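Local coordinates for uncharacterized protein (Dyadobacter fermentans, PDB 3MFN) that is of unknown function but folds as a mostly helical DUF5618 domain and pairs with a second copy of itself, at residues F79-Y84 with I146-R151; E37-L42 with R141-I146; D47-K52 with K64-A69; D57-D62 with V129-V134. All coordinates share one frame; numbering follows the deposited sequence.

Interaction 1: F79-Y84 with I146-R151; sequences FALDHY and IDWVER
Tyr84 lays the CD2-CE2 side of its ring against the benzo end of the Trp148 indole. Tyr84 CE2 comes within 3.6 Å of Trp148 CH2. The two ring planes are almost perpendicular, at 86°, and the approach is oblique. Both side chains leave their helices with CG anti to the backbone N (chi1 -179° for Tyr84), which brings the rings together beside Val149. Val149 fills the middle of the contact with both methyls. Its CG1 rests 3.7 Å from Ala80 O and also touches Tyr84 CB. Its CG2 meets Leu81 CD2 at 3.7 Å. Ala80 CB reaches Ile146 CG1 at 4.2 Å. Ala80 CA and Ile146 CA are the nearest across the segments, 6.1 Å apart, consistent with the small alanine side chain. The Tyr84 hydroxyl is hydrogen-bonded to Gln105 and Arg152. The two segments run nearly parallel, their axes 26° apart. They join helix 63-85 to helix 132-153, with helix 34-52 touching Ile146 and helix 107-126 packing on Leu81 and Trp148.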
loop_
_atom_site.group_PDB
_atom_site.type_symbol
_atom_site.label_atom_id
_atom_site.label_comp_id
_atom_site.label_asym_id
_atom_site.label_seq_id
_atom_site.Cartn_x
_atom_site.Cartn_y
_atom_site.Cartn_z
ATOM N N PHE A 79 -7.785 2.490 18.580
ATOM C CA PHE A 79 -7.860 2.700 20.004
ATOM C C PHE A 79 -7.719 4.196 20.384
ATOM O O PHE A 79 -8.571 4.758 21.108
ATOM C CB PHE A 79 -6.825 1.817 20.697
ATOM C CG PHE A 79 -7.043 1.689 22.178
ATOM C CD1 PHE A 79 -6.600 2.675 23.043
ATOM C CD2 PHE A 79 -7.700 0.585 22.697
ATOM C CE1 PHE A 79 -6.821 2.562 24.421
ATOM C CE2 PHE A 79 -7.914 0.442 24.068
ATOM C CZ PHE A 79 -7.495 1.453 24.939
ATOM N N ALA A 80 -6.705 4.869 19.839
ATOM C CA ALA A 80 -6.572 6.307 20.021
ATOM C C ALA A 80 -7.811 7.019 19.490
ATOM O O ALA A 80 -8.372 7.836 20.197
ATOM C CB ALA A 80 -5.278 6.863 19.346
ATOM N N LEU A 81 -8.257 6.688 18.271
ATOM C CA LEU A 81 -9.443 7.332 17.702
ATOM C C LEU A 81 -10.732 7.120 18.505
ATOM O O LEU A 81 -11.520 8.061 18.676
ATOM C CB LEU A 81 -9.644 6.970 16.222
ATOM C CG LEU A 81 -8.507 7.426 15.258
ATOM C CD1 LEU A 81 -8.707 6.920 13.849
ATOM C CD2 LEU A 81 -8.355 8.963 15.230
ATOM N N ASP A 82 -10.937 5.914 19.012
ATOM C CA ASP A 82 -12.143 5.575 19.759
ATOM C C ASP A 82 -12.187 6.373 21.036
ATOM O O ASP A 82 -13.270 6.788 21.488
ATOM C CB ASP A 82 -12.173 4.089 20.118
ATOM C CG ASP A 82 -12.504 3.222 18.927
ATOM O OD1 ASP A 82 -13.084 3.770 17.994
ATOM O OD2 ASP A 82 -12.177 2.014 18.909
ATOM N N HIS A 83 -11.011 6.575 21.623
ATOM C CA HIS A 83 -10.930 7.331 22.843
ATOM C C HIS A 83 -11.205 8.804 22.587
ATOM O O HIS A 83 -11.830 9.431 23.377
ATOM C CB HIS A 83 -9.602 7.173 23.604
ATOM C CG HIS A 83 -9.610 7.890 24.925
ATOM N ND1 HIS A 83 -9.977 7.276 26.105
ATOM C CD2 HIS A 83 -9.337 9.177 25.243
ATOM C CE1 HIS A 83 -9.930 8.153 27.092
ATOM N NE2 HIS A 83 -9.531 9.312 26.599
ATOM N N TYR A 84 -10.779 9.346 21.448
ATOM C CA TYR A 84 -11.013 10.768 21.153
ATOM C C TYR A 84 -12.474 11.072 20.730
ATOM O O TYR A 84 -13.072 12.071 21.159
ATOM C CB TYR A 84 -10.043 11.228 20.060
ATOM C CG TYR A 84 -10.161 12.690 19.669
ATOM C CD1 TYR A 84 -10.062 13.680 20.619
ATOM C CD2 TYR A 84 -10.333 13.079 18.348
ATOM C CE1 TYR A 84 -10.177 15.069 20.268
ATOM C CE2 TYR A 84 -10.442 14.449 17.985
ATOM C CZ TYR A 84 -10.366 15.427 18.956
ATOM O OH TYR A 84 -10.468 16.755 18.624
ATOM N N ILE A 146 -1.790 9.002 15.801
ATOM C CA ILE A 146 -1.815 8.911 17.267
ATOM C C ILE A 146 -1.363 10.241 17.876
ATOM O O ILE A 146 -1.955 10.689 18.852
ATOM C CB ILE A 146 -0.992 7.750 17.787
ATOM C CG1 ILE A 146 -1.643 6.442 17.332
ATOM C CG2 ILE A 146 -0.875 7.894 19.320
ATOM C CD1 ILE A 146 -0.834 5.166 17.432
ATOM N N ASP A 147 -0.357 10.884 17.294
ATOM C CA ASP A 147 0.111 12.168 17.811
ATOM C C ASP A 147 -0.948 13.233 17.617
ATOM O O ASP A 147 -1.116 14.102 18.466
ATOM C CB ASP A 147 1.374 12.648 17.097
ATOM C CG ASP A 147 2.595 11.799 17.389
ATOM O OD1 ASP A 147 2.599 10.897 18.292
ATOM O OD2 ASP A 147 3.594 12.046 16.675
ATOM N N TRP A 148 -1.671 13.180 16.505
ATOM C CA TRP A 148 -2.747 14.144 16.282
ATOM C C TRP A 148 -3.789 14.055 17.418
ATOM O O TRP A 148 -4.212 15.075 17.990
ATOM C CB TRP A 148 -3.394 13.880 14.916
ATOM C CG TRP A 148 -4.547 14.758 14.617
ATOM C CD1 TRP A 148 -4.506 16.010 14.076
ATOM C CD2 TRP A 148 -5.937 14.450 14.798
ATOM N NE1 TRP A 148 -5.789 16.494 13.896
ATOM C CE2 TRP A 148 -6.679 15.555 14.327
ATOM C CE3 TRP A 148 -6.634 13.322 15.263
ATOM C CZ2 TRP A 148 -8.073 15.599 14.371
ATOM C CZ3 TRP A 148 -8.038 13.367 15.300
ATOM C CH2 TRP A 148 -8.735 14.509 14.859
ATOM N N VAL A 149 -4.189 12.840 17.759
ATOM C CA VAL A 149 -5.084 12.589 18.899
ATOM C C VAL A 149 -4.522 13.138 20.200
ATOM O O VAL A 149 -5.173 13.961 20.857
ATOM C CB VAL A 149 -5.401 11.083 19.053
ATOM C CG1 VAL A 149 -6.088 10.790 20.372
ATOM C CG2 VAL A 149 -6.283 10.597 17.850
ATOM N N GLU A 150 -3.301 12.730 20.563
ATOM C CA GLU A 150 -2.665 13.221 21.789
ATOM C C GLU A 150 -2.780 14.747 21.841
ATOM O O GLU A 150 -3.204 15.331 22.831
ATOM C CB GLU A 150 -1.181 12.824 21.847
ATOM C CG GLU A 150 -0.505 13.238 23.186
ATOM C CD GLU A 150 1.001 12.963 23.269
ATOM O OE1 GLU A 150 1.661 12.981 22.226
ATOM O OE2 GLU A 150 1.529 12.778 24.406
ATOM N N ARG A 151 -2.404 15.357 20.732
ATOM C CA ARG A 151 -2.291 16.777 20.603
ATOM C C ARG A 151 -3.622 17.526 20.567
ATOM O O ARG A 151 -3.632 18.710 20.878
ATOM C CB ARG A 151 -1.523 17.039 19.329
ATOM C CG ARG A 151 -1.146 18.456 19.092
ATOM C CD ARG A 151 -0.187 18.488 17.914
ATOM N NE ARG A 151 -0.934 18.539 16.662
ATOM C CZ ARG A 151 -0.816 17.696 15.636
ATOM N NH1 ARG A 151 -1.571 17.916 14.561
ATOM N NH2 ARG A 151 0.047 16.679 15.652
#

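Interaction 2: E37-L42 with R141-I146; sequences EAKRYL and RAEIII
Residues 37-42 and 141-146 run antiparallel, their axes inclined at 173° and 10.7 Å apart at closest approach. This is side-by-side packing in a mostly helical bundle, between helix 34-52 and helix 132-153. No hydrogen bond crosses the contact. Ile146 points its longer branch at Ala38, and its CD1 lies 3.8 Å from Ala38 CB. Its other branch, CG2, meets the aliphatic part of Lys39, 4.1 Å from Lys39 CE. One turn further along helix 34-52, Leu42 spreads its two methyls over different partners. Leu42 CD1 touches Ala142 CB, and Leu42 CD2 packs beside Glu143. Glu143 bends at chi2 (81°), which turns its carboxylate back toward the neighbouring helix. The extended Lys39 chain crosses it at about a right angle. Lys39 NZ stays 4.5 Å from Glu143 OE2, too far for a salt bridge, so any attraction there is probably modest. Asp147 OD1 also lies close to Glu143 OE2, and two like charges so near each other would probably raise the pKa of Glu143 somewhat. Helix 63-85 covers the buried side, where Ala73 meets Leu42 and Val77 meets Ala142. The carboxylate oxygen Glu143 OE1 sits 3.3 Å from the methyl carbon Leu42 CD2.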
loop_
_atom_site.group_PDB
_atom_site.type_symbol
_atom_site.label_atom_id
_atom_site.label_comp_id
_atom_site.label_asym_id
_atom_site.label_seq_id
_atom_site.Cartn_x
_atom_site.Cartn_y
_atom_site.Cartn_z
ATOM N N GLU A 37 -1.380 3.477 25.335
ATOM C CA GLU A 37 -1.811 2.140 24.965
ATOM C C GLU A 37 -1.792 1.954 23.395
ATOM O O GLU A 37 -1.304 0.927 22.920
ATOM C CB GLU A 37 -3.163 1.836 25.622
ATOM C CG GLU A 37 -3.888 0.569 25.173
ATOM C CD GLU A 37 -3.376 -0.720 25.855
ATOM O OE1 GLU A 37 -2.250 -0.730 26.383
ATOM O OE2 GLU A 37 -4.112 -1.732 25.829
ATOM N N ALA A 38 -2.223 2.977 22.639
ATOM C CA ALA A 38 -2.124 3.004 21.186
ATOM C C ALA A 38 -0.707 2.757 20.715
ATOM O O ALA A 38 -0.479 1.936 19.809
ATOM C CB ALA A 38 -2.660 4.319 20.623
ATOM N N LYS A 39 0.254 3.414 21.357
ATOM C CA LYS A 39 1.654 3.265 21.008
ATOM C C LYS A 39 2.167 1.878 21.432
ATOM O O LYS A 39 3.058 1.374 20.770
ATOM C CB LYS A 39 2.536 4.332 21.654
ATOM C CG LYS A 39 2.217 5.717 21.190
ATOM C CD LYS A 39 2.988 6.732 21.952
ATOM C CE LYS A 39 2.593 8.153 21.547
ATOM N NZ LYS A 39 3.275 9.118 22.401
ATOM N N ARG A 40 1.607 1.290 22.503
ATOM C CA ARG A 40 1.966 -0.066 22.853
ATOM C C ARG A 40 1.555 -1.037 21.739
ATOM O O ARG A 40 2.300 -1.940 21.428
ATOM C CB ARG A 40 1.416 -0.459 24.221
ATOM C CG ARG A 40 2.046 0.347 25.402
ATOM C CD ARG A 40 3.578 0.348 25.347
ATOM N NE ARG A 40 4.122 -1.016 25.297
ATOM C CZ ARG A 40 4.656 -1.668 26.327
ATOM N NH1 ARG A 40 5.077 -2.916 26.143
ATOM N NH2 ARG A 40 4.765 -1.091 27.530
ATOM N N TYR A 41 0.394 -0.823 21.122
ATOM C CA TYR A 41 -0.069 -1.670 20.011
ATOM C C TYR A 41 0.893 -1.512 18.830
ATOM O O TYR A 41 1.299 -2.496 18.196
ATOM C CB TYR A 41 -1.481 -1.300 19.544
ATOM C CG TYR A 41 -2.661 -1.826 20.315
ATOM C CD1 TYR A 41 -3.549 -2.691 19.726
ATOM C CD2 TYR A 41 -2.948 -1.396 21.612
ATOM C CE1 TYR A 41 -4.659 -3.152 20.375
ATOM C CE2 TYR A 41 -4.124 -1.875 22.324
ATOM C CZ TYR A 41 -4.957 -2.759 21.671
ATOM O OH TYR A 41 -6.104 -3.266 22.209
ATOM N N LEU A 42 1.222 -0.271 18.504
ATOM C CA LEU A 42 2.127 -0.009 17.380
ATOM C C LEU A 42 3.488 -0.633 17.559
ATOM O O LEU A 42 4.011 -1.264 16.636
ATOM C CB LEU A 42 2.249 1.487 17.126
ATOM C CG LEU A 42 2.928 1.980 15.857
ATOM C CD1 LEU A 42 2.353 1.345 14.560
ATOM C CD2 LEU A 42 2.832 3.547 15.785
ATOM N N ARG A 141 2.627 6.874 9.248
ATOM C CA ARG A 141 1.283 7.495 9.101
ATOM C C ARG A 141 0.448 7.244 10.367
ATOM O O ARG A 141 -0.211 8.153 10.875
ATOM C CB ARG A 141 0.537 6.962 7.895
ATOM C CG ARG A 141 1.261 7.135 6.584
ATOM C CD ARG A 141 1.305 8.542 6.109
ATOM N NE ARG A 141 2.020 8.565 4.839
ATOM C CZ ARG A 141 3.316 8.842 4.710
ATOM N NH1 ARG A 141 4.077 9.077 5.778
ATOM N NH2 ARG A 141 3.868 8.844 3.516
ATOM N N ALA A 142 0.551 6.036 10.895
ATOM C CA ALA A 142 -0.101 5.604 12.137
ATOM C C ALA A 142 0.375 6.448 13.323
ATOM O O ALA A 142 -0.445 6.909 14.074
ATOM C CB ALA A 142 0.187 4.168 12.404
ATOM N N GLU A 143 1.682 6.677 13.492
ATOM C CA GLU A 143 2.153 7.528 14.572
ATOM C C GLU A 143 1.682 8.972 14.389
ATOM O O GLU A 143 1.434 9.676 15.346
ATOM C CB GLU A 143 3.684 7.473 14.693
ATOM C CG GLU A 143 4.241 8.276 15.853
ATOM C CD GLU A 143 4.153 7.537 17.212
ATOM O OE1 GLU A 143 3.759 6.345 17.256
ATOM O OE2 GLU A 143 4.552 8.142 18.235
ATOM N N ILE A 144 1.537 9.411 13.136
ATOM C CA ILE A 144 0.995 10.728 12.859
ATOM C C ILE A 144 -0.402 10.876 13.402
ATOM O O ILE A 144 -0.751 11.896 14.013
ATOM C CB ILE A 144 1.024 11.102 11.351
ATOM C CG1 ILE A 144 2.441 11.481 10.907
ATOM C CG2 ILE A 144 0.127 12.311 11.086
ATOM C CD1 ILE A 144 2.584 11.619 9.328
ATOM N N ILE A 145 -1.205 9.852 13.209
ATOM C CA ILE A 145 -2.588 9.884 13.673
ATOM C C ILE A 145 -2.638 9.824 15.194
ATOM O O ILE A 145 -3.434 10.510 15.830
ATOM C CB ILE A 145 -3.439 8.691 13.126
ATOM C CG1 ILE A 145 -3.563 8.746 11.603
ATOM C CG2 ILE A 145 -4.821 8.726 13.767
ATOM C CD1 ILE A 145 -4.226 10.060 11.084
ATOM N N ILE A 146 -1.790 9.002 15.801
ATOM C CA ILE A 146 -1.815 8.911 17.267
ATOM C C ILE A 146 -1.363 10.241 17.876
ATOM O O ILE A 146 -1.955 10.689 18.852
ATOM C CB ILE A 146 -0.992 7.750 17.787
ATOM C CG1 ILE A 146 -1.643 6.442 17.332
ATOM C CG2 ILE A 146 -0.875 7.894 19.320
ATOM C CD1 ILE A 146 -0.834 5.166 17.432
#

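Interaction 3: D47-K52 with K64-A69; sequences DILRDK and KYVKMA
The Tyr65 ring carries Lys52 CB over the centre of one face, and Ile48 CG2 meets it at the edge. The first contact is a CH-pi interaction, with Lys52 CB 3.5 Å from the centroid of the Tyr65 ring and only 11° off its normal. Ile48 CG2 lies 3.8 Å from Tyr65 CD1, near the ring plane. Together they form one end of an antiparallel helical hairpin, in which the end of helix 34-52 packs against the start of helix 63-85. The segment axes make an angle of 167°. Tyr65 has CG anti to its carbonyl carbon (chi1 -71°), and this holds the ring against Lys52. The backbone of Lys52 takes part too: Lys52 O is 3.4 Å from Tyr65 CD2. On the more buried side, Leu49 packs on Ala69 and Val66. Helix 132-153 and helix 107-126 also reach Leu49, through Phe139 and Met124 among others. Ile48 CD1 touches the selenomethionine Met68 at CG. On helix 34-52 itself, Arg50 grips the carboxylate of Asp51 side-on with two nitrogens. Arg50 NE bonds to Asp51 OD1 at 2.8 Å, nearly straight. Arg50 NH1 also pairs with Asp47 OD1 by charge alone, since that oxygen lies well out of the guanidinium plane; the three residues form a salt-bridge network. On the inner side, Ala69 CB lies 3.6 Å from Leu49 CG.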
loop_
_atom_site.group_PDB
_atom_site.type_symbol
_atom_site.label_atom_id
_atom_site.label_comp_id
_atom_site.label_asym_id
_atom_site.label_seq_id
_atom_site.Cartn_x
_atom_site.Cartn_y
_atom_site.Cartn_z
ATOM N N ASP A 47 7.544 -5.100 16.888
ATOM C CA ASP A 47 8.300 -6.205 17.476
ATOM C C ASP A 47 7.941 -7.527 16.831
ATOM O O ASP A 47 8.811 -8.386 16.638
ATOM C CB ASP A 47 8.099 -6.325 18.979
ATOM C CG ASP A 47 8.780 -5.201 19.767
ATOM O OD1 ASP A 47 9.710 -4.546 19.254
ATOM O OD2 ASP A 47 8.422 -5.047 20.951
ATOM N N ILE A 48 6.660 -7.716 16.543
ATOM C CA ILE A 48 6.225 -8.944 15.902
ATOM C C ILE A 48 6.919 -9.063 14.531
ATOM O O ILE A 48 7.383 -10.129 14.141
ATOM C CB ILE A 48 4.626 -8.940 15.703
ATOM C CG1 ILE A 48 3.879 -9.081 17.040
ATOM C CG2 ILE A 48 4.186 -10.082 14.680
ATOM C CD1 ILE A 48 2.419 -8.703 16.891
ATOM N N LEU A 49 6.962 -7.970 13.766
ATOM C CA LEU A 49 7.629 -8.041 12.471
ATOM C C LEU A 49 9.114 -8.368 12.645
ATOM O O LEU A 49 9.656 -9.195 11.927
ATOM C CB LEU A 49 7.408 -6.743 11.646
ATOM C CG LEU A 49 5.984 -6.458 11.063
ATOM C CD1 LEU A 49 5.904 -5.069 10.436
ATOM C CD2 LEU A 49 5.588 -7.472 10.019
ATOM N N ARG A 50 9.778 -7.732 13.602
ATOM C CA ARG A 50 11.222 -8.009 13.840
ATOM C C ARG A 50 11.438 -9.425 14.246
ATOM O O ARG A 50 12.350 -10.071 13.738
ATOM C CB ARG A 50 11.775 -7.077 14.923
ATOM C CG ARG A 50 13.224 -7.341 15.389
ATOM C CD ARG A 50 13.538 -6.610 16.708
ATOM N NE ARG A 50 12.815 -7.227 17.823
ATOM C CZ ARG A 50 12.423 -6.572 18.924
ATOM N NH1 ARG A 50 12.742 -5.290 19.105
ATOM N NH2 ARG A 50 11.725 -7.210 19.867
ATOM N N ASP A 51 10.618 -9.924 15.182
ATOM C CA ASP A 51 10.853 -11.226 15.803
ATOM C C ASP A 51 10.305 -12.413 14.983
ATOM O O ASP A 51 10.899 -13.452 15.004
ATOM C CB ASP A 51 10.263 -11.223 17.216
ATOM C CG ASP A 51 11.043 -10.266 18.156
ATOM O OD1 ASP A 51 12.217 -10.004 17.824
ATOM O OD2 ASP A 51 10.475 -9.738 19.134
ATOM N N LYS A 52 9.211 -12.229 14.222
ATOM C CA LYS A 52 8.528 -13.341 13.563
ATOM C C LYS A 52 8.141 -13.064 12.112
ATOM O O LYS A 52 7.603 -13.931 11.453
ATOM C CB LYS A 52 7.239 -13.703 14.302
ATOM C CG LYS A 52 7.290 -13.758 15.855
ATOM C CD LYS A 52 8.025 -14.921 16.391
ATOM C CE LYS A 52 7.522 -15.295 17.805
ATOM N NZ LYS A 52 7.028 -14.117 18.567
ATOM N N LYS A 64 1.417 -14.762 8.013
ATOM C CA LYS A 64 0.677 -14.916 9.256
ATOM C C LYS A 64 0.994 -13.756 10.203
ATOM O O LYS A 64 0.109 -13.173 10.855
ATOM C CB LYS A 64 1.102 -16.269 9.816
ATOM C CG LYS A 64 0.535 -16.712 11.128
ATOM C CD LYS A 64 1.293 -17.991 11.632
ATOM C CE LYS A 64 1.362 -19.174 10.632
ATOM N NZ LYS A 64 2.715 -19.449 10.008
ATOM N N TYR A 65 2.279 -13.432 10.295
ATOM C CA TYR A 65 2.738 -12.406 11.220
ATOM C C TYR A 65 2.634 -11.042 10.642
ATOM O O TYR A 65 2.407 -10.069 11.372
ATOM C CB TYR A 65 4.151 -12.730 11.692
ATOM C CG TYR A 65 4.159 -13.921 12.636
ATOM C CD1 TYR A 65 3.747 -13.764 13.938
ATOM C CD2 TYR A 65 4.542 -15.188 12.220
ATOM C CE1 TYR A 65 3.726 -14.819 14.810
ATOM C CE2 TYR A 65 4.517 -16.280 13.084
ATOM C CZ TYR A 65 4.122 -16.062 14.377
ATOM O OH TYR A 65 4.083 -17.031 15.294
ATOM N N VAL A 66 2.719 -10.941 9.327
ATOM C CA VAL A 66 2.393 -9.688 8.665
ATOM C C VAL A 66 0.937 -9.292 8.907
ATOM O O VAL A 66 0.614 -8.148 9.264
ATOM C CB VAL A 66 2.642 -9.716 7.163
ATOM C CG1 VAL A 66 2.183 -8.372 6.641
ATOM C CG2 VAL A 66 4.121 -9.935 6.879
ATOM N N LYS A 67 0.055 -10.252 8.787
ATOM C CA LYS A 67 -1.360 -10.042 9.122
ATOM C C LYS A 67 -1.618 -9.598 10.582
ATOM O O LYS A 67 -2.317 -8.617 10.845
ATOM C CB LYS A 67 -2.188 -11.281 8.797
ATOM C CG LYS A 67 -2.331 -11.528 7.317
ATOM C CD LYS A 67 -2.867 -12.914 7.032
ATOM C CE LYS A 67 -3.024 -13.170 5.543
ATOM N NZ LYS A 67 -3.339 -14.598 5.226
HETATM N N MSE A 68 -0.954 -10.263 11.508
HETATM C CA MSE A 68 -1.067 -10.024 12.937
HETATM C C MSE A 68 -0.542 -8.678 13.311
HETATM O O MSE A 68 -1.209 -7.918 14.059
HETATM C CB MSE A 68 -0.185 -11.147 13.649
HETATM C CG MSE A 68 -0.467 -11.254 15.048
HETATM SE SE MSE A 68 0.569 -12.577 15.965
HETATM C CE MSE A 68 0.243 -14.156 14.947
ATOM N N ALA A 69 0.617 -8.336 12.730
ATOM C CA ALA A 69 1.212 -7.031 12.931
ATOM C C ALA A 69 0.365 -5.951 12.370
ATOM O O ALA A 69 0.180 -4.922 12.985
ATOM C CB ALA A 69 2.634 -6.924 12.363
#

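Interaction 4: D57-D62 with V129-V134; sequences DGFYQD and VGDAEV
Tyr60 starts with CB 3.8 Å from Gly130 O. Its ring then runs along the same peptide, with CD2 close to Gly130 O and C. Tyr60 CE2 reaches Ala132 CB at 3.8 Å. At the tip, the hydroxyl shares water 3 with Ala132 O; this water lies in the ring plane. Gly130 has no side chain where the Tyr60 ring passes close to its backbone. The backbones are joined by two hydrogen bonds around the single bridge of Phe59 with Asp131. Tyr60 N donates to Gly130 O and Ala132 N donates to Gly58 O, each at 2.9 Å. Water 1 links Gly58 O, Asp131 OD1 and Glu133 N, and water 2 links Tyr60 O to Gly130 N. Phe59 lies alongside Asp131, pointing the same way, and its CE1 is 3.5 Å from Asp131 OD2. Asp131 is the N-cap of helix 132-153. Its OD1 accepts a weak bond from Val134 N, while OD2 is held by Arg141 and Ser115 of the second subunit. Gln61 NE2 bonds to Phe59 O and to Asn111 of the second subunit. The contact thus ties the short strand 59-60, which pairs with strand 55-56, to the start of helix 132-153 at the subunit interface.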
loop_
_atom_site.group_PDB
_atom_site.type_symbol
_atom_site.label_atom_id
_atom_site.label_comp_id
_atom_site.label_asym_id
_atom_site.label_seq_id
_atom_site.Cartn_x
_atom_site.Cartn_y
_atom_site.Cartn_z
ATOM N N ASP A 57 15.463 -9.753 1.990
ATOM C CA ASP A 57 15.490 -8.943 0.773
ATOM C C ASP A 57 14.467 -7.769 0.842
ATOM O O ASP A 57 13.965 -7.334 -0.170
ATOM C CB ASP A 57 15.089 -9.779 -0.458
ATOM C CG ASP A 57 15.995 -10.978 -0.736
ATOM O OD1 ASP A 57 17.248 -10.882 -0.619
ATOM O OD2 ASP A 57 15.402 -12.013 -1.164
ATOM N N GLY A 58 14.152 -7.265 2.022
ATOM C CA GLY A 58 13.213 -6.170 2.167
ATOM C C GLY A 58 11.724 -6.593 2.196
ATOM O O GLY A 58 10.868 -5.728 2.185
ATOM N N PHE A 59 11.426 -7.893 2.198
ATOM C CA PHE A 59 10.050 -8.356 2.352
ATOM C C PHE A 59 9.897 -9.319 3.509
ATOM O O PHE A 59 10.726 -10.209 3.692
ATOM C CB PHE A 59 9.580 -9.002 1.065
ATOM C CG PHE A 59 9.656 -8.065 -0.088
ATOM C CD1 PHE A 59 8.625 -7.188 -0.354
ATOM C CD2 PHE A 59 10.777 -8.007 -0.861
ATOM C CE1 PHE A 59 8.726 -6.287 -1.408
ATOM C CE2 PHE A 59 10.860 -7.105 -1.908
ATOM C CZ PHE A 59 9.824 -6.240 -2.144
ATOM N N TYR A 60 8.863 -9.096 4.313
ATOM C CA TYR A 60 8.490 -9.991 5.415
ATOM C C TYR A 60 7.927 -11.231 4.783
ATOM O O TYR A 60 7.058 -11.121 3.962
ATOM C CB TYR A 60 7.488 -9.305 6.339
ATOM C CG TYR A 60 8.085 -8.140 7.086
ATOM C CD1 TYR A 60 9.079 -8.313 8.009
ATOM C CD2 TYR A 60 7.703 -6.856 6.821
ATOM C CE1 TYR A 60 9.646 -7.229 8.667
ATOM C CE2 TYR A 60 8.269 -5.813 7.447
ATOM C CZ TYR A 60 9.230 -5.985 8.367
ATOM O OH TYR A 60 9.771 -4.879 9.033
ATOM N N GLN A 61 8.491 -12.406 5.068
ATOM C CA GLN A 61 8.102 -13.644 4.343
ATOM C C GLN A 61 6.962 -14.408 5.014
ATOM O O GLN A 61 6.363 -15.284 4.405
ATOM C CB GLN A 61 9.299 -14.629 4.230
ATOM C CG GLN A 61 10.516 -14.060 3.523
ATOM C CD GLN A 61 10.221 -13.738 2.044
ATOM O OE1 GLN A 61 9.662 -14.556 1.324
ATOM N NE2 GLN A 61 10.642 -12.569 1.597
ATOM N N ASP A 62 6.733 -14.186 6.297
ATOM C CA ASP A 62 5.699 -14.959 6.948
ATOM C C ASP A 62 4.383 -14.156 7.061
ATOM O O ASP A 62 4.242 -13.319 7.958
ATOM C CB ASP A 62 6.184 -15.430 8.306
ATOM C CG ASP A 62 5.237 -16.455 8.937
ATOM O OD1 ASP A 62 4.059 -16.503 8.550
ATOM O OD2 ASP A 62 5.673 -17.223 9.788
ATOM N N VAL A 129 0.693 -8.805 3.052
ATOM C CA VAL A 129 1.821 -8.424 2.211
ATOM C C VAL A 129 2.666 -7.411 2.960
ATOM O O VAL A 129 2.171 -6.316 3.399
ATOM C CB VAL A 129 1.331 -7.861 0.843
ATOM C CG1 VAL A 129 2.508 -7.351 0.055
ATOM C CG2 VAL A 129 0.566 -8.969 0.003
ATOM N N GLY A 130 3.949 -7.728 3.128
ATOM C CA GLY A 130 4.801 -6.856 3.935
ATOM C C GLY A 130 6.043 -6.388 3.224
ATOM O O GLY A 130 7.097 -7.008 3.338
ATOM N N ASP A 131 5.921 -5.286 2.506
ATOM C CA ASP A 131 7.041 -4.644 1.831
ATOM C C ASP A 131 7.609 -3.703 2.854
ATOM O O ASP A 131 6.971 -2.707 3.173
ATOM C CB ASP A 131 6.472 -3.956 0.551
ATOM C CG ASP A 131 7.508 -3.163 -0.231
ATOM O OD1 ASP A 131 8.395 -2.538 0.402
ATOM O OD2 ASP A 131 7.345 -3.057 -1.481
ATOM N N ALA A 132 8.802 -4.034 3.398
ATOM C CA ALA A 132 9.250 -3.420 4.636
ATOM C C ALA A 132 9.336 -1.923 4.528
ATOM O O ALA A 132 8.968 -1.222 5.441
ATOM C CB ALA A 132 10.608 -4.031 5.117
ATOM N N GLU A 133 9.803 -1.400 3.402
ATOM C CA GLU A 133 9.877 0.060 3.180
ATOM C C GLU A 133 8.484 0.657 3.208
ATOM O O GLU A 133 8.249 1.723 3.734
ATOM C CB GLU A 133 10.492 0.417 1.797
ATOM C CG GLU A 133 11.977 0.814 1.702
ATOM C CD GLU A 133 12.338 1.497 0.326
ATOM O OE1 GLU A 133 12.698 2.714 0.297
ATOM O OE2 GLU A 133 12.214 0.825 -0.724
ATOM N N VAL A 134 7.559 0.001 2.536
ATOM C CA VAL A 134 6.165 0.500 2.529
ATOM C C VAL A 134 5.542 0.386 3.954
ATOM O O VAL A 134 4.911 1.311 4.450
ATOM C CB VAL A 134 5.328 -0.270 1.526
ATOM C CG1 VAL A 134 3.848 0.217 1.530
ATOM C CG2 VAL A 134 5.921 -0.121 0.145
HETATM O O HOH W 1 11.205 -3.218 1.335
HETATM O O HOH W 2 5.449 -9.743 2.095
HETATM O O HOH W 3 9.096 -2.491 8.359
#

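Interactions 1 and 2 are buried and lie side by side on helix 132-153, sharing Ile146. The first pairs that helix with helix 63-85, the second with helix 34-52. Interaction 3 joins those two partners to each other and is only partly buried, so the three contacts link the same three helices pairwise. Interactions 1 to 3 have no hydrogen bond between their segments and rely on apolar side chains, with an aromatic pair in the first and a CH-pi contact in the third. Interaction 4 uses backbone bonds and waters. Its Asp131 and Glu133 form salt bridges with Arg141 of the second subunit, a residue of the 141-146 segment in interaction 2. It touches interaction 3 through Tyr60, across the chain's centre from interaction 1.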